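Local coordinates for protein MdcA (Pseudomonas aeruginosa, PDB 5VIT) that probably transfers malonate onto the acyl carrier protein in exchange for acetate, as the alpha subunit of malonate decarboxylase, at residues Phe263-Ile268 and Leu354-Thr359; Val236-Ala241 and Glu269-Thr274; Met242-Gly247 and His461-Glu466. All blocks are in the same frame, centred on the assembly; numbering follows the deposited sequence.

Contact 1 (Phe263-Ile268 and Leu354-Thr359); sequences FNTAAI and LFIGAT
The side chain of Ile356 covers Ile268 and Thr265 on helix 263-278. It rises from strand 354-357 of a mixed sheet, parallel to its neighbours 256-259 and 416-420. Helix 263-278 follows strand 256-259 and packs on one face of the sheet. The contact is therefore helix-on-sheet packing in an alpha/beta fold. Ile268 and Ile356 reach toward each other and meet tip to tip, CD1 of Ile268 lying 4.0 Å from CD1 of Ile356. Both chains are extended. In Ile356, CG1 stands anti to the backbone N (chi1 -180°), which carries CD1 out from the strand to the helix. One turn earlier on the helix, the methyl of Thr265 lies against the backbone of the strand, with CG2 3.7 Å from O of Ile356. Its CG2 is also 4.3 Å from CG2 of Ile356, so Thr265 covers both the backbone and the branch of that residue. The hydroxyl does separate work. Thr265 OG1 sits between the backbone N and the carbonyl carbon (chi1 52°) and hydrogen-bonds Gly260 O and Gly262 O, in the turn that leads into the helix. Ile356 is joined to the same region through backbone hydrogen bonds with Asn258 and Gly260. His259, on strand 256-259, touches Thr265, Ile268 and Ile356. Tyr249 of helix 235-250 also touches both isoleucines. No hydrogen bond links the two segments; Thr265 OG1 and Asn264 ND2 are hydrogen-bonded to backbone oxygens outside them. Just past the strand, Ala358 packs on Asn264. Asn264 ND2 is hydrogen-bonded to Met420 O, and the same nitrogen rests 3.7 Å from CB of Ala358.

Contact 2 (Val236-Ala241 and Glu269-Thr274); sequences VHVLMA and ELILPT
This is a buried, apolar helix-to-helix contact in which Ile271 of helix 263-278 packs on Ala241 and Val238 of helix 235-250. One side chain does nearly all the work on its side. CD1 of Ile271 lies 3.7 Å from CB of Ala241. It also lies 3.9 Å from the carbonyl carbon C of Ala241, so the tip rests on backbone as well as side chain. One turn earlier on the other helix, O of Val238 is 4.0 Å from the same CD1 of Ile271. The second branch meets the valine more loosely, CG2 of Ile271 being 4.4 Å from CG1 of Val238. CD1 thus spans both turns, while CG2 meets only Val238 of this segment. CG1 lies between the backbone N and the carbonyl carbon (chi1 72°), and chi2 is extended at 175°, which sends CD1 across to Ala241. In the fold, strand 256-259 of the mixed sheet separates the two helices along the chain. Helix 263-278 then leads to the next parallel strand, 288-290, in a beta-alpha-beta connection. Both helices lie against the same face of the sheet. The small Ala241 also touches Ala267 and Ile268, consistent with the close approach of the helices here; the CA atoms of Ala241 and Ile271 are 7.7 Å apart. Met242 and Ile245 of helix 235-250 also touch Ile271. Just after Ile271 the helix has a wider turn and a kink at Pro273 and Thr274. Other residues of these segments meet different neighbours. Val236 and Leu239 pack on Val84 and Leu87 of the MdcC chain. Glu269 turns from the contact, its OE1 hydrogen-bonded to Thr296 OG1 and its OE2 to His294 ND1 and His259 ND1.

Contact 3 (Met242-Gly247 and His461-Glu466); sequences MMAIRG and HVLTEE
Leu463 provides the apolar part of this contact, with one methyl on Ala244 and the other on Met243. The leucine stands on strand 461-464 of the mixed sheet. The two residues it meets are consecutive on helix 235-250, which lies on that face of the sheet. CD2 of Leu463 is 3.5 Å from CB of Ala244, tighter than usual for two carbons, and 3.7 Å from CA of Ala244. CD1 of Leu463 lies 4.0 Å from CB of Met243. CG of the leucine is anti to its own backbone N (chi1 162°), which aims the fork at the helix. Val418 and Met420 of the adjacent strand and Ile248 of the helix also touch Leu463. The axes of the short segments 242-247 and 461-464 approach to 9.3 Å and their directions differ by 141°, so helix and strand run roughly antiparallel.

A second kind of contact is sulfur against backbone. CG of Met243 lies beside the backbone N (chi1 -54°) and the chain runs on extended, which brings SD to 4.1 Å from O of Thr464; the bend at chi3 only turns CE. This is van der Waals packing.

Hydrogen bonds surround the contact but do not cross it. Thr464 turns its side chain from the helix, and OG1 is bonded to Val421 O. His461 is bonded through NE2 to His252 NE2. Gly247 O is hydrogen-bonded to Tyr470 OH, just beyond strand 467-469. Glu466 OE2 forms a salt bridge with Arg86 NH1 of the MdcC chain. With no polar bond between helix and strand, their joining here rests on close apolar fit, while the hydrogen-bonding groups nearby serve other parts of the chain and the partner subunit.

The three contacts form one connected cluster, their centres each about 10 Å apart. Helix 235-250 supplies contacts 2 and 3, helix 263-278 supplies contacts 1 and 2, and contacts 1 and 3 reach strands of the same mixed sheet. The two helices thus pack on each other and on the sheet. Ile268 and Ile356 of contact 1 touch Ala244 of contact 3, and Val236 of contact 2 touches Glu465 of contact 3. Along the chain the order is 236-241, 242-247, 263-268, 269-274, 354-359, 461-466. Contact 1 is nested within the loop closed by contact 3, and contact 2 crosses both. Distant parts of the chain are so gathered into one domain core, beside the MdcC subunit.

Contact 1 (Phe263-Ile268 and Leu354-Thr359)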
loop_
_atom_site.group_PDB
_atom_site.type_symbol
_atom_site.label_atom_id
_atom_site.label_comp_id
_atom_site.label_asym_id
_atom_site.label_seq_id
_atom_site.Cartn_x
_atom_site.Cartn_y
_atom_site.Cartn_z
ATOM N N PHE A 263 1.450 15.880 -15.999
ATOM C CA PHE A 263 0.044 15.741 -15.650
ATOM C C PHE A 263 -0.122 15.131 -14.283
ATOM O O PHE A 263 -1.035 15.506 -13.545
ATOM C CB PHE A 263 -0.706 14.902 -16.699
ATOM C CG PHE A 263 -0.850 15.589 -18.031
ATOM C CD1 PHE A 263 -0.156 15.136 -19.144
ATOM C CD2 PHE A 263 -1.670 16.704 -18.167
ATOM C CE1 PHE A 263 -0.287 15.780 -20.373
ATOM C CE2 PHE A 263 -1.804 17.349 -19.388
ATOM C CZ PHE A 263 -1.111 16.891 -20.489
ATOM N N ASN A 264 0.756 14.190 -13.941
ATOM C CA ASN A 264 0.714 13.537 -12.631
ATOM C C ASN A 264 0.742 14.541 -11.486
ATOM O O ASN A 264 -0.061 14.454 -10.555
ATOM C CB ASN A 264 1.877 12.539 -12.476
ATOM C CG ASN A 264 1.771 11.345 -13.434
ATOM O OD1 ASN A 264 0.825 11.239 -14.219
ATOM N ND2 ASN A 264 2.762 10.457 -13.389
ATOM N N THR A 265 1.656 15.506 -11.554
ATOM C CA THR A 265 1.782 16.486 -10.475
ATOM C C THR A 265 0.707 17.550 -10.587
ATOM O O THR A 265 0.235 18.087 -9.561
ATOM C CB THR A 265 3.154 17.161 -10.467
ATOM O OG1 THR A 265 3.440 17.690 -11.773
ATOM C CG2 THR A 265 4.231 16.147 -10.079
ATOM N N ALA A 266 0.327 17.860 -11.828
ATOM C CA ALA A 266 -0.745 18.816 -12.063
ATOM C C ALA A 266 -2.020 18.340 -11.339
ATOM O O ALA A 266 -2.734 19.137 -10.722
ATOM C CB ALA A 266 -0.989 18.997 -13.563
ATOM N N ALA A 267 -2.270 17.029 -11.386
ATOM C CA ALA A 267 -3.417 16.422 -10.709
ATOM C C ALA A 267 -3.389 16.611 -9.187
ATOM O O ALA A 267 -4.426 16.857 -8.552
ATOM C CB ALA A 267 -3.495 14.913 -11.056
ATOM N N ILE A 268 -2.215 16.461 -8.590
ATOM C CA ILE A 268 -2.072 16.758 -7.173
ATOM C C ILE A 268 -2.506 18.212 -6.898
ATOM O O ILE A 268 -3.345 18.467 -6.030
ATOM C CB ILE A 268 -0.621 16.551 -6.696
ATOM C CG1 ILE A 268 -0.208 15.088 -6.880
ATOM C CG2 ILE A 268 -0.451 17.050 -5.244
ATOM C CD1 ILE A 268 1.251 14.839 -6.655
ATOM N N LEU A 354 10.719 17.813 -0.163
ATOM C CA LEU A 354 10.335 16.738 -1.068
ATOM C C LEU A 354 10.419 17.131 -2.547
ATOM O O LEU A 354 10.124 18.266 -2.924
ATOM C CB LEU A 354 8.915 16.257 -0.713
ATOM C CG LEU A 354 8.123 15.335 -1.660
ATOM C CD1 LEU A 354 7.031 14.597 -0.870
ATOM C CD2 LEU A 354 7.491 16.070 -2.853
ATOM N N PHE A 355 10.824 16.170 -3.373
ATOM C CA PHE A 355 10.652 16.272 -4.814
ATOM C C PHE A 355 9.743 15.160 -5.255
ATOM O O PHE A 355 9.836 14.041 -4.758
ATOM C CB PHE A 355 11.984 16.171 -5.561
ATOM C CG PHE A 355 11.832 15.924 -7.041
ATOM C CD1 PHE A 355 11.527 16.958 -7.903
ATOM C CD2 PHE A 355 12.005 14.659 -7.562
ATOM C CE1 PHE A 355 11.398 16.734 -9.276
ATOM C CE2 PHE A 355 11.872 14.416 -8.921
ATOM C CZ PHE A 355 11.564 15.467 -9.783
ATOM N N ILE A 356 8.864 15.456 -6.201
ATOM C CA ILE A 356 8.042 14.399 -6.780
ATOM C C ILE A 356 7.939 14.635 -8.275
ATOM O O ILE A 356 7.621 15.730 -8.711
ATOM C CB ILE A 356 6.638 14.321 -6.120
ATOM C CG1 ILE A 356 5.801 13.201 -6.750
ATOM C CG2 ILE A 356 5.916 15.665 -6.191
ATOM C CD1 ILE A 356 4.560 12.808 -5.923
ATOM N N GLY A 357 8.248 13.604 -9.058
ATOM C CA GLY A 357 8.179 13.710 -10.501
ATOM C C GLY A 357 7.862 12.398 -11.192
ATOM O O GLY A 357 7.849 11.332 -10.570
ATOM N N ALA A 358 7.587 12.495 -12.488
ATOM C CA ALA A 358 7.373 11.334 -13.328
ATOM C C ALA A 358 8.641 11.011 -14.106
ATOM O O ALA A 358 9.648 11.719 -14.009
ATOM C CB ALA A 358 6.215 11.578 -14.289
ATOM N N THR A 359 8.564 9.950 -14.900
ATOM C CA THR A 359 9.691 9.441 -15.653
ATOM C C THR A 359 9.122 8.541 -16.752
ATOM O O THR A 359 7.918 8.248 -16.749
ATOM C CB THR A 359 10.668 8.659 -14.755
ATOM O OG1 THR A 359 11.854 8.327 -15.490
ATOM C CG2 THR A 359 10.030 7.375 -14.265
#

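Contact 2 (Val236-Ala241 and Glu269-Thr274)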
loop_
_atom_site.group_PDB
_atom_site.type_symbol
_atom_site.label_atom_id
_atom_site.label_comp_id
_atom_site.label_asym_id
_atom_site.label_seq_id
_atom_site.Cartn_x
_atom_site.Cartn_y
_atom_site.Cartn_z
ATOM N N VAL A 236 -6.991 7.875 -13.508
ATOM C CA VAL A 236 -5.797 7.197 -12.985
ATOM C C VAL A 236 -4.787 8.210 -12.398
ATOM O O VAL A 236 -4.153 7.933 -11.371
ATOM C CB VAL A 236 -5.100 6.330 -14.066
ATOM C CG1 VAL A 236 -4.637 7.170 -15.254
ATOM C CG2 VAL A 236 -3.934 5.570 -13.463
ATOM N N HIS A 237 -4.671 9.390 -13.014
ATOM C CA HIS A 237 -3.837 10.462 -12.462
ATOM C C HIS A 237 -4.342 10.866 -11.082
ATOM O O HIS A 237 -3.581 10.972 -10.106
ATOM C CB HIS A 237 -3.844 11.683 -13.361
ATOM C CG HIS A 237 -3.298 11.438 -14.728
ATOM N ND1 HIS A 237 -3.847 12.006 -15.858
ATOM C CD2 HIS A 237 -2.248 10.697 -15.152
ATOM C CE1 HIS A 237 -3.159 11.622 -16.919
ATOM N NE2 HIS A 237 -2.185 10.826 -16.518
ATOM N N VAL A 238 -5.642 11.107 -11.018
ATOM C CA VAL A 238 -6.280 11.544 -9.790
ATOM C C VAL A 238 -6.067 10.529 -8.670
ATOM O O VAL A 238 -5.820 10.913 -7.525
ATOM C CB VAL A 238 -7.788 11.797 -10.017
ATOM C CG1 VAL A 238 -8.457 12.222 -8.724
ATOM C CG2 VAL A 238 -7.965 12.873 -11.082
ATOM N N LEU A 239 -6.130 9.244 -9.013
ATOM C CA LEU A 239 -5.875 8.170 -8.059
ATOM C C LEU A 239 -4.449 8.262 -7.497
ATOM O O LEU A 239 -4.267 8.251 -6.279
ATOM C CB LEU A 239 -6.105 6.803 -8.698
ATOM C CG LEU A 239 -5.814 5.567 -7.831
ATOM C CD1 LEU A 239 -6.406 5.644 -6.405
ATOM C CD2 LEU A 239 -6.327 4.327 -8.553
ATOM N N MET A 240 -3.451 8.375 -8.374
ATOM C CA MET A 240 -2.070 8.526 -7.918
ATOM C C MET A 240 -1.918 9.805 -7.073
ATOM O O MET A 240 -1.275 9.801 -6.017
ATOM C CB MET A 240 -1.110 8.539 -9.118
ATOM C CG MET A 240 -1.117 7.230 -9.894
ATOM S SD MET A 240 0.181 7.105 -11.139
ATOM C CE MET A 240 -0.317 8.286 -12.383
ATOM N N ALA A 241 -2.550 10.883 -7.536
ATOM C CA ALA A 241 -2.526 12.170 -6.842
ATOM C C ALA A 241 -3.133 12.084 -5.436
ATOM O O ALA A 241 -2.609 12.692 -4.505
ATOM C CB ALA A 241 -3.247 13.206 -7.663
ATOM N N GLU A 269 -1.938 19.148 -7.655
ATOM C CA GLU A 269 -2.243 20.559 -7.487
ATOM C C GLU A 269 -3.761 20.830 -7.576
ATOM O O GLU A 269 -4.327 21.529 -6.723
ATOM C CB GLU A 269 -1.482 21.382 -8.527
ATOM C CG GLU A 269 0.033 21.188 -8.459
ATOM C CD GLU A 269 0.726 21.647 -9.720
ATOM O OE1 GLU A 269 0.140 22.483 -10.438
ATOM O OE2 GLU A 269 1.854 21.177 -10.008
ATOM N N LEU A 270 -4.417 20.223 -8.564
ATOM C CA LEU A 270 -5.839 20.462 -8.800
ATOM C C LEU A 270 -6.779 19.784 -7.795
ATOM O O LEU A 270 -7.952 20.152 -7.723
ATOM C CB LEU A 270 -6.214 20.040 -10.228
ATOM C CG LEU A 270 -5.613 20.994 -11.271
ATOM C CD1 LEU A 270 -5.734 20.429 -12.652
ATOM C CD2 LEU A 270 -6.262 22.387 -11.212
ATOM N N ILE A 271 -6.299 18.838 -6.992
ATOM C CA ILE A 271 -7.214 18.259 -6.004
ATOM C C ILE A 271 -6.873 18.587 -4.546
ATOM O O ILE A 271 -7.565 18.136 -3.632
ATOM C CB ILE A 271 -7.340 16.714 -6.170
ATOM C CG1 ILE A 271 -6.072 15.984 -5.701
ATOM C CG2 ILE A 271 -7.696 16.386 -7.609
ATOM C CD1 ILE A 271 -6.181 14.465 -5.728
ATOM N N LEU A 272 -5.849 19.402 -4.316
ATOM C CA LEU A 272 -5.645 19.936 -2.963
ATOM C C LEU A 272 -6.905 20.642 -2.408
ATOM O O LEU A 272 -7.310 20.372 -1.269
ATOM C CB LEU A 272 -4.447 20.891 -2.925
ATOM C CG LEU A 272 -3.069 20.233 -2.981
ATOM C CD1 LEU A 272 -1.964 21.287 -3.036
ATOM C CD2 LEU A 272 -2.873 19.305 -1.772
ATOM N N PRO A 273 -7.551 21.522 -3.207
ATOM C CA PRO A 273 -8.716 22.202 -2.617
ATOM C C PRO A 273 -10.008 21.369 -2.597
ATOM O O PRO A 273 -11.042 21.857 -2.134
ATOM C CB PRO A 273 -8.886 23.453 -3.492
ATOM C CG PRO A 273 -8.171 23.190 -4.746
ATOM C CD PRO A 273 -7.234 22.021 -4.558
ATOM N N THR A 274 -9.947 20.124 -3.061
ATOM C CA THR A 274 -11.081 19.219 -2.945
ATOM C C THR A 274 -10.729 18.058 -2.034
ATOM O O THR A 274 -11.136 18.010 -0.854
ATOM C CB THR A 274 -11.522 18.702 -4.325
ATOM O OG1 THR A 274 -10.377 18.213 -5.052
ATOM C CG2 THR A 274 -12.145 19.835 -5.113
#

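Contact 3 (Met242-Gly247 and His461-Glu466)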
loop_
_atom_site.group_PDB
_atom_site.type_symbol
_atom_site.label_atom_id
_atom_site.label_comp_id
_atom_site.label_asym_id
_atom_site.label_seq_id
_atom_site.Cartn_x
_atom_site.Cartn_y
_atom_site.Cartn_z
ATOM N N MET A 242 -4.221 11.323 -5.287
ATOM C CA MET A 242 -4.839 11.117 -3.978
ATOM C C MET A 242 -3.867 10.406 -3.031
ATOM O O MET A 242 -3.736 10.773 -1.847
ATOM C CB MET A 242 -6.137 10.303 -4.092
ATOM C CG MET A 242 -7.295 11.005 -4.795
ATOM S SD MET A 242 -8.664 9.864 -5.201
ATOM C CE MET A 242 -9.542 9.854 -3.635
ATOM N N MET A 243 -3.189 9.383 -3.551
ATOM C CA MET A 243 -2.266 8.603 -2.724
ATOM C C MET A 243 -1.010 9.416 -2.375
ATOM O O MET A 243 -0.432 9.241 -1.295
ATOM C CB MET A 243 -1.893 7.288 -3.421
ATOM C CG MET A 243 -3.112 6.462 -3.834
ATOM S SD MET A 243 -2.609 4.941 -4.678
ATOM C CE MET A 243 -1.826 4.198 -3.280
ATOM N N ALA A 244 -0.594 10.313 -3.267
ATOM C CA ALA A 244 0.523 11.201 -2.927
ATOM C C ALA A 244 0.158 12.090 -1.722
ATOM O O ALA A 244 0.934 12.243 -0.759
ATOM C CB ALA A 244 0.925 12.064 -4.143
ATOM N N ILE A 245 -1.033 12.672 -1.770
ATOM C CA ILE A 245 -1.426 13.634 -0.747
ATOM C C ILE A 245 -1.601 12.934 0.597
ATOM O O ILE A 245 -1.107 13.394 1.626
ATOM C CB ILE A 245 -2.711 14.362 -1.151
ATOM C CG1 ILE A 245 -2.424 15.263 -2.355
ATOM C CG2 ILE A 245 -3.275 15.152 0.019
ATOM C CD1 ILE A 245 -3.672 15.866 -2.981
ATOM N N ARG A 246 -2.277 11.796 0.566
ATOM C CA ARG A 246 -2.609 11.070 1.769
ATOM C C ARG A 246 -1.444 10.236 2.274
ATOM O O ARG A 246 -1.078 10.319 3.446
ATOM C CB ARG A 246 -3.817 10.169 1.510
ATOM C CG ARG A 246 -4.119 9.209 2.625
ATOM C CD ARG A 246 -4.997 9.864 3.684
ATOM N NE ARG A 246 -5.222 8.985 4.837
ATOM C CZ ARG A 246 -5.603 9.402 6.044
ATOM N NH1 ARG A 246 -5.821 10.693 6.291
ATOM N NH2 ARG A 246 -5.784 8.515 7.004
ATOM N N GLY A 247 -0.872 9.432 1.382
ATOM C CA GLY A 247 0.150 8.470 1.761
ATOM C C GLY A 247 1.564 9.021 1.800
ATOM O O GLY A 247 2.485 8.338 2.258
ATOM N N HIS A 461 10.263 6.980 -2.340
ATOM C CA HIS A 461 8.890 6.542 -2.598
ATOM C C HIS A 461 8.691 6.265 -4.068
ATOM O O HIS A 461 8.968 7.127 -4.909
ATOM C CB HIS A 461 7.851 7.601 -2.189
ATOM C CG HIS A 461 7.802 7.907 -0.724
ATOM N ND1 HIS A 461 8.726 8.723 -0.105
ATOM C CD2 HIS A 461 6.909 7.553 0.234
ATOM C CE1 HIS A 461 8.422 8.836 1.176
ATOM N NE2 HIS A 461 7.324 8.137 1.408
ATOM N N VAL A 462 8.184 5.081 -4.388
ATOM C CA VAL A 462 7.691 4.855 -5.735
ATOM C C VAL A 462 6.178 4.834 -5.663
ATOM O O VAL A 462 5.589 4.058 -4.900
ATOM C CB VAL A 462 8.222 3.560 -6.356
ATOM C CG1 VAL A 462 7.426 3.215 -7.633
ATOM C CG2 VAL A 462 9.686 3.720 -6.687
ATOM N N LEU A 463 5.557 5.722 -6.427
ATOM C CA LEU A 463 4.118 5.866 -6.395
ATOM C C LEU A 463 3.576 5.551 -7.769
ATOM O O LEU A 463 4.003 6.124 -8.776
ATOM C CB LEU A 463 3.717 7.272 -5.949
ATOM C CG LEU A 463 2.294 7.770 -6.238
ATOM C CD1 LEU A 463 1.201 6.779 -5.835
ATOM C CD2 LEU A 463 2.068 9.133 -5.561
ATOM N N THR A 464 2.601 4.652 -7.774
ATOM C CA THR A 464 2.062 4.045 -8.976
ATOM C C THR A 464 0.523 3.978 -8.836
ATOM O O THR A 464 0.029 4.126 -7.735
ATOM C CB THR A 464 2.738 2.661 -9.128
ATOM O OG1 THR A 464 3.838 2.718 -10.062
ATOM C CG2 THR A 464 1.805 1.633 -9.452
ATOM N N GLU A 465 -0.246 3.764 -9.905
ATOM C CA GLU A 465 -1.694 3.553 -9.728
ATOM C C GLU A 465 -2.020 2.329 -8.834
ATOM O O GLU A 465 -3.131 2.222 -8.317
ATOM C CB GLU A 465 -2.404 3.415 -11.093
ATOM C CG GLU A 465 -2.369 2.032 -11.757
ATOM C CD GLU A 465 -1.096 1.748 -12.552
ATOM O OE1 GLU A 465 -0.121 2.516 -12.443
ATOM O OE2 GLU A 465 -1.066 0.747 -13.299
ATOM N N GLU A 466 -1.058 1.423 -8.656
ATOM C CA GLU A 466 -1.178 0.260 -7.771
ATOM C C GLU A 466 -0.994 0.580 -6.292
ATOM O O GLU A 466 -1.609 -0.050 -5.425
ATOM C CB GLU A 466 -0.151 -0.796 -8.161
ATOM C CG GLU A 466 -0.297 -1.291 -9.583
ATOM C CD GLU A 466 -1.336 -2.381 -9.690
ATOM O OE1 GLU A 466 -1.319 -3.303 -8.851
ATOM O OE2 GLU A 466 -2.169 -2.323 -10.611
#